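Glycosyl hydrolase, family 38 (Enterococcus faecalis, PDB 5KBP) probably hydrolyses alpha-mannosidic linkages in carbohydrates, as a metal-binding glycoside hydrolase of family 38. Local coordinates at residues L188-S202 against L228-I242. Residues are numbered along the deposited sequence; the frame is centred on the assembly and turned at random.
Sequences LLFANWYSNGNEIPS and LMMNGVDHQPVQRDI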
loop_
_atom_site.group_PDB
_atom_site.type_symbol
_atom_site.label_atom_id
_atom_site.label_comp_id
_atom_site.label_asym_id
_atom_site.label_seq_id
_atom_site.Cartn_x
_atom_site.Cartn_y
_atom_site.Cartn_z
ATOM N N LEU A 188 28.644 10.650 21.677
ATOM C CA LEU A 188 29.390 11.256 20.579
ATOM C C LEU A 188 28.458 12.217 19.851
ATOM O O LEU A 188 27.522 11.786 19.170
ATOM C CB LEU A 188 29.937 10.189 19.632
ATOM C CG LEU A 188 30.798 10.673 18.461
ATOM C CD1 LEU A 188 32.004 11.447 18.969
ATOM C CD2 LEU A 188 31.233 9.504 17.588
ATOM N N LEU A 189 28.713 13.512 19.995
ATOM C CA LEU A 189 27.864 14.546 19.420
ATOM C C LEU A 189 28.433 15.008 18.085
ATOM O O LEU A 189 29.628 15.301 17.981
ATOM C CB LEU A 189 27.736 15.736 20.371
ATOM C CG LEU A 189 27.089 16.993 19.787
ATOM C CD1 LEU A 189 25.619 16.755 19.473
ATOM C CD2 LEU A 189 27.261 18.176 20.727
ATOM N N PHE A 190 27.572 15.071 17.068
ATOM C CA PHE A 190 27.927 15.699 15.796
ATOM C C PHE A 190 27.819 17.209 15.992
ATOM O O PHE A 190 26.852 17.859 15.588
ATOM C CB PHE A 190 27.029 15.203 14.669
ATOM C CG PHE A 190 27.082 13.714 14.457
ATOM C CD1 PHE A 190 28.257 13.100 14.062
ATOM C CD2 PHE A 190 25.952 12.933 14.638
ATOM C CE1 PHE A 190 28.310 11.733 13.865
ATOM C CE2 PHE A 190 25.998 11.566 14.442
ATOM C CZ PHE A 190 27.179 10.965 14.054
ATOM N N ALA A 191 28.839 17.771 16.649
ATOM C CA ALA A 191 28.805 19.186 17.006
ATOM C C ALA A 191 28.815 20.078 15.773
ATOM O O ALA A 191 28.330 21.214 15.824
ATOM C CB ALA A 191 29.980 19.528 17.922
ATOM N N ASN A 192 29.365 19.587 14.664
ATOM C CA ASN A 192 29.285 20.260 13.375
ATOM C C ASN A 192 28.418 19.480 12.392
ATOM O O ASN A 192 28.681 19.482 11.187
ATOM C CB ASN A 192 30.682 20.488 12.801
ATOM C CG ASN A 192 31.382 21.676 13.431
ATOM O OD1 ASN A 192 31.165 22.820 13.033
ATOM N ND2 ASN A 192 32.227 21.410 14.420
ATOM N N TRP A 193 27.392 18.796 12.909
ATOM C CA TRP A 193 26.443 18.009 12.125
ATOM C C TRP A 193 27.120 16.812 11.466
ATOM O O TRP A 193 28.352 16.738 11.409
ATOM C CB TRP A 193 25.749 18.891 11.080
ATOM C CG TRP A 193 24.396 18.401 10.666
ATOM C CD1 TRP A 193 23.975 18.138 9.395
ATOM C CD2 TRP A 193 23.282 18.115 11.524
ATOM N NE1 TRP A 193 22.670 17.709 9.408
ATOM C CE2 TRP A 193 22.223 17.685 10.702
ATOM C CE3 TRP A 193 23.080 18.182 12.907
ATOM C CZ2 TRP A 193 20.978 17.325 11.217
ATOM C CZ3 TRP A 193 21.844 17.821 13.416
ATOM C CH2 TRP A 193 20.811 17.397 12.572
ATOM N N TYR A 194 26.326 15.857 10.976
ATOM C CA TYR A 194 26.869 14.676 10.316
ATOM C C TYR A 194 27.255 14.935 8.863
ATOM O O TYR A 194 27.311 13.989 8.067
ATOM C CB TYR A 194 25.878 13.510 10.401
ATOM C CG TYR A 194 24.477 13.813 9.906
ATOM C CD1 TYR A 194 24.190 13.861 8.546
ATOM C CD2 TYR A 194 23.435 14.021 10.800
ATOM C CE1 TYR A 194 22.909 14.128 8.092
ATOM C CE2 TYR A 194 22.153 14.286 10.356
ATOM C CZ TYR A 194 21.895 14.339 9.002
ATOM O OH TYR A 194 20.618 14.604 8.561
ATOM N N SER A 195 27.532 16.189 8.502
ATOM C CA SER A 195 27.887 16.544 7.136
ATOM C C SER A 195 29.117 17.439 7.059
ATOM O O SER A 195 29.366 18.033 6.004
ATOM C CB SER A 195 26.708 17.234 6.442
ATOM O OG SER A 195 26.286 18.373 7.172
ATOM N N ASN A 196 29.889 17.551 8.142
ATOM C CA ASN A 196 31.034 18.457 8.140
ATOM C C ASN A 196 32.098 18.020 7.142
ATOM O O ASN A 196 32.832 18.862 6.611
ATOM C CB ASN A 196 31.631 18.557 9.544
ATOM C CG ASN A 196 32.160 17.229 10.047
ATOM O OD1 ASN A 196 31.592 16.174 9.766
ATOM N ND2 ASN A 196 33.258 17.273 10.793
ATOM N N GLY A 197 32.196 16.722 6.870
ATOM C CA GLY A 197 33.190 16.226 5.938
ATOM C C GLY A 197 32.624 15.842 4.587
ATOM O O GLY A 197 33.214 15.026 3.873
ATOM N N ASN A 198 31.487 16.428 4.219
ATOM C CA ASN A 198 30.842 16.082 2.960
ATOM C C ASN A 198 31.576 16.728 1.792
ATOM O O ASN A 198 31.922 17.913 1.839
ATOM C CB ASN A 198 29.378 16.520 2.974
ATOM C CG ASN A 198 28.602 15.989 1.785
ATOM O OD1 ASN A 198 28.809 14.857 1.350
ATOM N ND2 ASN A 198 27.708 16.811 1.245
ATOM N N GLU A 199 31.816 15.936 0.743
ATOM C CA GLU A 199 32.443 16.392 -0.499
ATOM C C GLU A 199 33.794 17.062 -0.219
ATOM O O GLU A 199 33.961 18.280 -0.312
ATOM C CB GLU A 199 31.507 17.332 -1.269
ATOM C CG GLU A 199 30.132 16.742 -1.532
ATOM C CD GLU A 199 29.357 17.507 -2.586
ATOM O OE1 GLU A 199 29.979 17.958 -3.572
ATOM O OE2 GLU A 199 28.128 17.659 -2.430
ATOM N N ILE A 200 34.759 16.218 0.128
ATOM C CA ILE A 200 36.125 16.667 0.386
ATOM C C ILE A 200 36.788 16.998 -0.946
ATOM O O ILE A 200 36.841 16.140 -1.840
ATOM C CB ILE A 200 36.922 15.607 1.159
ATOM C CG1 ILE A 200 36.273 15.337 2.520
ATOM C CG2 ILE A 200 38.367 16.049 1.324
ATOM C CD1 ILE A 200 36.930 14.220 3.298
ATOM N N PRO A 201 37.293 18.218 -1.127
ATOM C CA PRO A 201 37.913 18.576 -2.408
ATOM C C PRO A 201 39.154 17.743 -2.693
ATOM O O PRO A 201 39.990 17.513 -1.816
ATOM C CB PRO A 201 38.268 20.057 -2.228
ATOM C CG PRO A 201 37.352 20.540 -1.155
ATOM C CD PRO A 201 37.170 19.376 -0.228
ATOM N N SER A 202 39.264 17.289 -3.941
ATOM C CA SER A 202 40.441 16.584 -4.426
ATOM C C SER A 202 41.332 17.476 -5.285
ATOM O O SER A 202 42.116 16.968 -6.093
ATOM C CB SER A 202 40.028 15.336 -5.207
ATOM O OG SER A 202 39.257 15.676 -6.345
ATOM N N LEU A 228 36.676 13.833 14.136
ATOM C CA LEU A 228 35.710 13.073 13.352
ATOM C C LEU A 228 35.179 13.940 12.217
ATOM O O LEU A 228 34.586 14.997 12.464
ATOM C CB LEU A 228 34.560 12.580 14.233
ATOM C CG LEU A 228 33.500 11.713 13.550
ATOM C CD1 LEU A 228 34.076 10.372 13.127
ATOM C CD2 LEU A 228 32.295 11.514 14.458
ATOM N N MET A 229 35.394 13.494 10.982
ATOM C CA MET A 229 34.844 14.132 9.793
ATOM C C MET A 229 33.833 13.181 9.167
ATOM O O MET A 229 34.199 12.087 8.723
ATOM C CB MET A 229 35.943 14.484 8.790
ATOM C CG MET A 229 37.003 15.435 9.318
ATOM S SD MET A 229 36.355 17.049 9.783
ATOM C CE MET A 229 35.621 17.578 8.238
ATOM N N MET A 230 32.569 13.593 9.134
ATOM C CA MET A 230 31.495 12.768 8.594
ATOM C C MET A 230 31.364 13.045 7.100
ATOM O O MET A 230 30.853 14.094 6.694
ATOM C CB MET A 230 30.189 13.041 9.334
ATOM C CG MET A 230 30.232 12.640 10.801
ATOM S SD MET A 230 30.556 10.878 11.023
ATOM C CE MET A 230 29.128 10.177 10.200
ATOM N N ASN A 231 31.819 12.094 6.284
ATOM C CA ASN A 231 31.881 12.261 4.831
ATOM C C ASN A 231 30.571 11.771 4.217
ATOM O O ASN A 231 30.462 10.661 3.688
ATOM C CB ASN A 231 33.097 11.529 4.274
ATOM C CG ASN A 231 33.140 11.525 2.762
ATOM O OD1 ASN A 231 33.158 10.465 2.138
ATOM N ND2 ASN A 231 33.151 12.709 2.162
ATOM N N GLY A 232 29.559 12.626 4.292
ATOM C CA GLY A 232 28.257 12.298 3.746
ATOM C C GLY A 232 27.202 13.250 4.261
ATOM O O GLY A 232 27.477 14.151 5.060
ATOM N N VAL A 233 25.975 13.025 3.785
ATOM C CA VAL A 233 24.826 13.852 4.142
ATOM C C VAL A 233 23.561 13.154 3.642
ATOM O O VAL A 233 23.623 12.016 3.163
ATOM C CB VAL A 233 24.975 15.282 3.575
ATOM C CG1 VAL A 233 24.746 15.303 2.075
ATOM C CG2 VAL A 233 24.072 16.283 4.306
ATOM N N ASP A 234 22.412 13.819 3.762
ATOM C CA ASP A 234 21.133 13.224 3.393
ATOM C C ASP A 234 21.104 12.855 1.915
ATOM O O ASP A 234 21.221 13.726 1.047
ATOM C CB ASP A 234 19.999 14.197 3.718
ATOM C CG ASP A 234 19.946 14.561 5.190
ATOM O OD1 ASP A 234 20.697 15.468 5.608
ATOM O OD2 ASP A 234 19.150 13.944 5.928
ATOM N N HIS A 235 20.941 11.559 1.638
ATOM C CA HIS A 235 20.830 11.041 0.271
ATOM C C HIS A 235 22.050 11.411 -0.567
ATOM O O HIS A 235 21.943 11.706 -1.761
ATOM C CB HIS A 235 19.541 11.524 -0.399
ATOM C CG HIS A 235 18.291 11.084 0.300
ATOM N ND1 HIS A 235 17.215 11.921 0.496
ATOM C CD2 HIS A 235 17.945 9.892 0.841
ATOM C CE1 HIS A 235 16.260 11.266 1.134
ATOM N NE2 HIS A 235 16.678 10.032 1.354
ATOM N N GLN A 236 23.215 11.394 0.056
ATOM C CA GLN A 236 24.436 11.772 -0.644
ATOM C C GLN A 236 25.030 10.565 -1.357
ATOM O O GLN A 236 25.237 9.522 -0.724
ATOM C CB GLN A 236 25.462 12.342 0.325
ATOM C CG GLN A 236 26.758 12.802 -0.326
ATOM C CD GLN A 236 26.604 14.094 -1.109
ATOM O OE1 GLN A 236 25.550 14.730 -1.083
ATOM N NE2 GLN A 236 27.663 14.490 -1.806
ATOM N N PRO A 237 25.303 10.659 -2.656
ATOM C CA PRO A 237 26.067 9.599 -3.319
ATOM C C PRO A 237 27.456 9.494 -2.709
ATOM O O PRO A 237 28.033 10.483 -2.252
ATOM C CB PRO A 237 26.129 10.061 -4.779
ATOM C CG PRO A 237 25.003 11.037 -4.926
ATOM C CD PRO A 237 24.875 11.710 -3.595
ATOM N N VAL A 238 27.987 8.272 -2.688
ATOM C CA VAL A 238 29.300 8.052 -2.097
ATOM C C VAL A 238 30.356 8.755 -2.941
ATOM O O VAL A 238 30.336 8.688 -4.178
ATOM C CB VAL A 238 29.584 6.548 -1.953
ATOM C CG1 VAL A 238 29.546 5.845 -3.308
ATOM C CG2 VAL A 238 30.916 6.322 -1.250
ATOM N N GLN A 239 31.266 9.461 -2.275
ATOM C CA GLN A 239 32.290 10.238 -2.966
ATOM C C GLN A 239 33.280 9.290 -3.632
ATOM O O GLN A 239 34.074 8.630 -2.954
ATOM C CB GLN A 239 32.992 11.170 -1.982
ATOM C CG GLN A 239 34.069 12.035 -2.607
ATOM C CD GLN A 239 34.661 13.023 -1.625
ATOM O OE1 GLN A 239 34.056 13.332 -0.598
ATOM N NE2 GLN A 239 35.851 13.523 -1.934
ATOM N N ARG A 240 33.233 9.225 -4.965
ATOM C CA ARG A 240 34.041 8.254 -5.695
ATOM C C ARG A 240 35.534 8.541 -5.580
ATOM O O ARG A 240 36.345 7.611 -5.639
ATOM C CB ARG A 240 33.614 8.223 -7.162
ATOM C CG ARG A 240 32.383 7.369 -7.423
ATOM C CD ARG A 240 31.735 7.704 -8.756
ATOM N NE ARG A 240 30.946 6.589 -9.270
ATOM C CZ ARG A 240 30.024 6.697 -10.221
ATOM N NH1 ARG A 240 29.759 7.880 -10.759
ATOM N NH2 ARG A 240 29.359 5.623 -10.627
ATOM N N ASP A 241 35.916 9.808 -5.417
ATOM C CA ASP A 241 37.318 10.196 -5.315
ATOM C C ASP A 241 37.742 10.462 -3.874
ATOM O O ASP A 241 38.635 11.282 -3.631
ATOM C CB ASP A 241 37.593 11.423 -6.184
ATOM C CG ASP A 241 36.744 12.616 -5.793
ATOM O OD1 ASP A 241 35.576 12.411 -5.402
ATOM O OD2 ASP A 241 37.244 13.758 -5.872
ATOM N N ILE A 242 37.116 9.781 -2.910
ATOM C CA ILE A 242 37.444 10.013 -1.507
ATOM C C ILE A 242 38.872 9.575 -1.204
ATOM O O ILE A 242 39.543 10.173 -0.355
ATOM C CB ILE A 242 36.422 9.306 -0.595
ATOM C CG1 ILE A 242 36.657 9.679 0.870
ATOM C CG2 ILE A 242 36.471 7.794 -0.787
ATOM C CD1 ILE A 242 36.503 11.159 1.154
#
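With chi1 at 62°, the CG of N196 sits between its own backbone N and carbonyl carbon, and the amide thereby lies against the edge strand 226-231, imitating a neighbouring peptide. Its OD1 accepts from M230 N at 2.8 Å, while its ND2 gives a hydrogen, in plane and on a lone pair, to L228 O at 3.1 Å. The next peptide continues the pairing as G197 N bonds to M230 O, approaching from above the carbonyl plane. N231, whose CG is turned anti to the backbone N (173°), returns the grip: its ND2 points almost straight (174°) at G197 O, 2.9 Å away, and also donates to Q239 OE1. Here the loop after strand 184-189 crosses the C-terminal end of 226-231, an outermost strand of the parallel sheet in the family 38 N-terminal domain; at that same end S13, the last residue of the central strand 7-13, bonds N231 OD1. Q239 OE1 is held from opposite faces of its amide by N231 ND2 and by I200 N (3.1 Å). M230 bends so that SD rests 3.7 Å from F190 CE1, an oblique Met-aromatic contact, and Y194 directs its hydroxyl to the carboxylate of D234, which H16 also binds.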